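PDB 4ZOQ: intracellular serine protease from Bacillus licheniformis, which probably cleaves peptide bonds as a subtilisin-like (S8) lanthipeptide protease, of which this chain is the N-terminal prodomain. Local coordinates for residues E49-H54 / K70-P75. Numbering follows the deposited sequence.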
ATOM      1  N   GLU A  49      32.636  11.589   2.919  1.00 56.18           N
ATOM      2  CA  GLU A  49      33.152  12.706   2.156  1.00 60.62           C
ATOM      3  C   GLU A  49      34.664  12.620   2.061  1.00 56.27           C
ATOM      4  O   GLU A  49      35.271  13.027   1.062  1.00 54.97           O
ATOM      5  CB  GLU A  49      32.748  14.010   2.834  1.00 59.82           C
ATOM      6  CG  GLU A  49      33.264  15.254   2.172  1.00 56.67           C
ATOM      7  CD  GLU A  49      33.015  16.456   3.056  1.00 58.39           C
ATOM      8  OE1 GLU A  49      32.174  16.330   3.982  1.00 59.63           O
ATOM      9  OE2 GLU A  49      33.640  17.520   2.827  1.00 56.87           O
ATOM     10  N   GLN A  50      35.244  11.917   3.017  1.00 49.61           N
ATOM     11  CA  GLN A  50      36.676  11.748   3.056  1.00 53.98           C
ATOM     12  C   GLN A  50      37.119  10.641   2.114  1.00 55.78           C
ATOM     13  O   GLN A  50      38.316  10.486   1.832  1.00 58.43           O
ATOM     14  CB  GLN A  50      37.065  11.424   4.499  1.00 52.70           C
ATOM     15  CG  GLN A  50      38.405  10.779   4.735  1.00 57.43           C
ATOM     16  CD  GLN A  50      38.547  10.320   6.180  1.00 62.13           C
ATOM     17  OE1 GLN A  50      37.747  10.703   7.041  1.00 64.78           O
ATOM     18  NE2 GLN A  50      39.546   9.478   6.447  1.00 63.65           N
ATOM     19  N   PHE A  51      36.139   9.929   1.557  1.00 57.00           N
ATOM     20  CA  PHE A  51      36.405   8.888   0.579  1.00 56.95           C
ATOM     21  C   PHE A  51      35.610   9.135  -0.670  1.00 57.07           C
ATOM     22  O   PHE A  51      35.284   8.202  -1.331  1.00 57.28           O
ATOM     23  CB  PHE A  51      36.062   7.493   1.114  1.00 57.09           C
ATOM     24  CG  PHE A  51      36.981   6.992   2.195  1.00 57.96           C
ATOM     25  CD1 PHE A  51      36.800   7.345   3.533  1.00 53.87           C
ATOM     26  CD2 PHE A  51      38.008   6.109   1.876  1.00 59.27           C
ATOM     27  CE1 PHE A  51      37.669   6.849   4.527  1.00 51.97           C
ATOM     28  CE2 PHE A  51      38.867   5.626   2.854  1.00 54.61           C
ATOM     29  CZ  PHE A  51      38.701   5.991   4.167  1.00 59.45           C
ATOM     30  N   HIS A  52      35.188  10.370  -0.906  1.00 57.77           N
ATOM     31  CA  HIS A  52      34.440  10.754  -2.110  1.00 62.02           C
ATOM     32  C   HIS A  52      33.369   9.748  -2.540  1.00 68.04           C
ATOM     33  O   HIS A  52      33.252   9.388  -3.720  1.00 65.60           O
ATOM     34  CB  HIS A  52      35.431  11.026  -3.254  1.00 63.93           C
ATOM     35  CG  HIS A  52      34.832  11.749  -4.438  1.00 69.21           C
ATOM     36  ND1 HIS A  52      34.162  12.954  -4.338  1.00 76.86           N
ATOM     37  CD2 HIS A  52      34.777  11.400  -5.742  1.00 64.63           C
ATOM     38  CE1 HIS A  52      33.738  13.324  -5.537  1.00 68.44           C
ATOM     39  NE2 HIS A  52      34.094  12.396  -6.406  1.00 79.03           N
ATOM     40  N   ILE A  53      32.595   9.288  -1.567  1.00 60.31           N
ATOM     41  CA  ILE A  53      31.505   8.397  -1.889  1.00 62.74           C
ATOM     42  C   ILE A  53      30.237   9.082  -1.410  1.00 62.18           C
ATOM     43  O   ILE A  53      30.222   9.765  -0.373  1.00 58.88           O
ATOM     44  CB  ILE A  53      31.650   6.964  -1.244  1.00 60.66           C
ATOM     45  CG1 ILE A  53      31.672   7.011   0.277  1.00 56.53           C
ATOM     46  CG2 ILE A  53      32.856   6.187  -1.772  1.00 63.22           C
ATOM     47  CD1 ILE A  53      30.331   6.634   0.877  1.00 62.57           C
ATOM     48  N   HIS A  54      29.170   8.968  -2.185  1.00 68.49           N
ATOM     49  CA  HIS A  54      27.949   9.567  -1.698  1.00 61.08           C
ATOM     50  C   HIS A  54      27.021   8.614  -0.966  1.00 59.80           C
ATOM     51  O   HIS A  54      26.569   7.586  -1.473  1.00 60.50           O
ATOM     52  CB  HIS A  54      27.256  10.385  -2.774  1.00 64.77           C
ATOM     53  CG  HIS A  54      25.800  10.553  -2.555  1.00 69.38           C
ATOM     54  ND1 HIS A  54      25.257  11.791  -2.255  1.00 78.59           N
ATOM     55  CD2 HIS A  54      24.757   9.786  -2.946  1.00 67.93           C
ATOM     56  CE1 HIS A  54      23.940  11.683  -2.224  1.00 67.67           C
ATOM     57  NE2 HIS A  54      23.616  10.484  -2.666  1.00 73.15           N
ATOM     58  N   LYS A  70      33.920   1.627  -6.538  1.00 77.82           N
ATOM     59  CA  LYS A  70      33.890   0.333  -5.879  1.00 78.06           C
ATOM     60  C   LYS A  70      35.183  -0.135  -5.226  1.00 77.18           C
ATOM     61  O   LYS A  70      35.156  -1.047  -4.391  1.00 73.26           O
ATOM     62  CB  LYS A  70      33.452  -0.686  -6.931  1.00 77.96           C
ATOM     63  CG  LYS A  70      32.393  -0.106  -7.868  1.00 84.71           C
ATOM     64  CD  LYS A  70      31.927  -1.129  -8.884  1.00 87.63           C
ATOM     65  CE  LYS A  70      30.601  -0.701  -9.480  1.00 77.98           C
ATOM     66  NZ  LYS A  70      30.080  -1.771 -10.358  1.00 77.95           N
ATOM     67  N   GLN A  71      36.307   0.475  -5.587  1.00 82.02           N
ATOM     68  CA  GLN A  71      37.534   0.182  -4.875  1.00 82.17           C
ATOM     69  C   GLN A  71      37.492   0.822  -3.527  1.00 79.80           C
ATOM     70  O   GLN A  71      38.086   0.341  -2.573  1.00 74.74           O
ATOM     71  CB  GLN A  71      38.744   0.674  -5.639  1.00 81.56           C
ATOM     72  CG  GLN A  71      39.564  -0.481  -6.182  1.00 89.11           C
ATOM     73  CD  GLN A  71      40.723  -0.032  -7.040  1.00100.45           C
ATOM     74  OE1 GLN A  71      40.758  -0.328  -8.237  1.00101.45           O
ATOM     75  NE2 GLN A  71      41.682   0.676  -6.440  1.00 96.82           N
ATOM     76  N   LYS A  72      36.861   1.979  -3.489  1.00 78.37           N
ATOM     77  CA  LYS A  72      36.814   2.781  -2.283  1.00 78.34           C
ATOM     78  C   LYS A  72      35.646   2.525  -1.334  1.00 75.82           C
ATOM     79  O   LYS A  72      35.651   3.036  -0.214  1.00 72.36           O
ATOM     80  CB  LYS A  72      36.901   4.216  -2.724  1.00 75.99           C
ATOM     81  CG  LYS A  72      37.130   5.277  -1.718  1.00 80.18           C
ATOM     82  CD  LYS A  72      37.313   6.476  -2.598  1.00 80.12           C
ATOM     83  CE  LYS A  72      36.009   6.679  -3.396  1.00 83.40           C
ATOM     84  NZ  LYS A  72      35.943   7.875  -4.305  1.00 85.26           N
ATOM     85  N   LEU A  73      34.665   1.729  -1.760  1.00 72.19           N
ATOM     86  CA  LEU A  73      33.617   1.301  -0.841  1.00 67.93           C
ATOM     87  C   LEU A  73      34.191   0.430   0.281  1.00 63.66           C
ATOM     88  O   LEU A  73      33.775   0.550   1.426  1.00 61.58           O
ATOM     89  CB  LEU A  73      32.494   0.550  -1.572  1.00 64.44           C
ATOM     90  CG  LEU A  73      31.612   1.410  -2.489  1.00 67.24           C
ATOM     91  CD1 LEU A  73      30.723   0.569  -3.402  1.00 70.27           C
ATOM     92  CD2 LEU A  73      30.766   2.386  -1.690  1.00 63.36           C
ATOM     93  N   ALA A  74      35.182  -0.400  -0.027  1.00 61.70           N
ATOM     94  CA  ALA A  74      35.797  -1.254   1.000  1.00 62.48           C
ATOM     95  C   ALA A  74      36.617  -0.508   2.072  1.00 63.43           C
ATOM     96  O   ALA A  74      36.450  -0.795   3.262  1.00 62.52           O
ATOM     97  CB  ALA A  74      36.661  -2.341   0.341  1.00 60.35           C
ATOM     98  N   PRO A  75      37.489   0.455   1.674  1.00 64.24           N
ATOM     99  CA  PRO A  75      38.183   1.249   2.705  1.00 66.41           C
ATOM    100  C   PRO A  75      37.255   2.190   3.459  1.00 63.87           C
ATOM    101  O   PRO A  75      37.531   2.543   4.614  1.00 55.80           O
ATOM    102  CB  PRO A  75      39.187   2.091   1.913  1.00 64.51           C
ATOM    103  CG  PRO A  75      39.155   1.606   0.539  1.00 63.46           C
ATOM    104  CD  PRO A  75      37.968   0.769   0.321  1.00 60.03           C
TER
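Lys-72 NZ makes a weak hydrogen bond, 3.1 Å long, to the backbone O of His-52, the one polar bond between residues 49-54 and 70-75. The Lys-72 chain leaves helix 70-80 with CG anti to the backbone N (chi1 -169°) and, bent at chi3, brings NZ to the loop; the placement of its CE is doubtful. NZ also lies beside His-52 CB (3.4 Å), near the plane of the imidazole at its edge. The lysine's methylenes serve as apolar surface: CG meets the edge of the Phe-51 ring, in plane, 3.8 Å from CD2. Replacing Lys-72 by alanine is likely to leave the His-52 carbonyl without this donor and to open a gap beside Phe-51. Further along the helix, Pro-75 CB packs against Phe-51 CE2 (3.7 Å), and the same ring touches Lys-79. Ile-53 CG2 comes within 4.3 Å of Leu-73 CD2; both side chains also touch Val-66 of strand 63-67, and Ile-53 reaches Phe-76. His-52, with positive phi (42°), is the C-prime residue of the Schellman motif that ends helix 41-49. The contact thus joins the C-terminal cap of one helix to the N-terminal part of helix 70-80, in a beta-alpha-beta-beta-alpha-beta, ferredoxin-like fold, consistent with the propeptides of subtilisins.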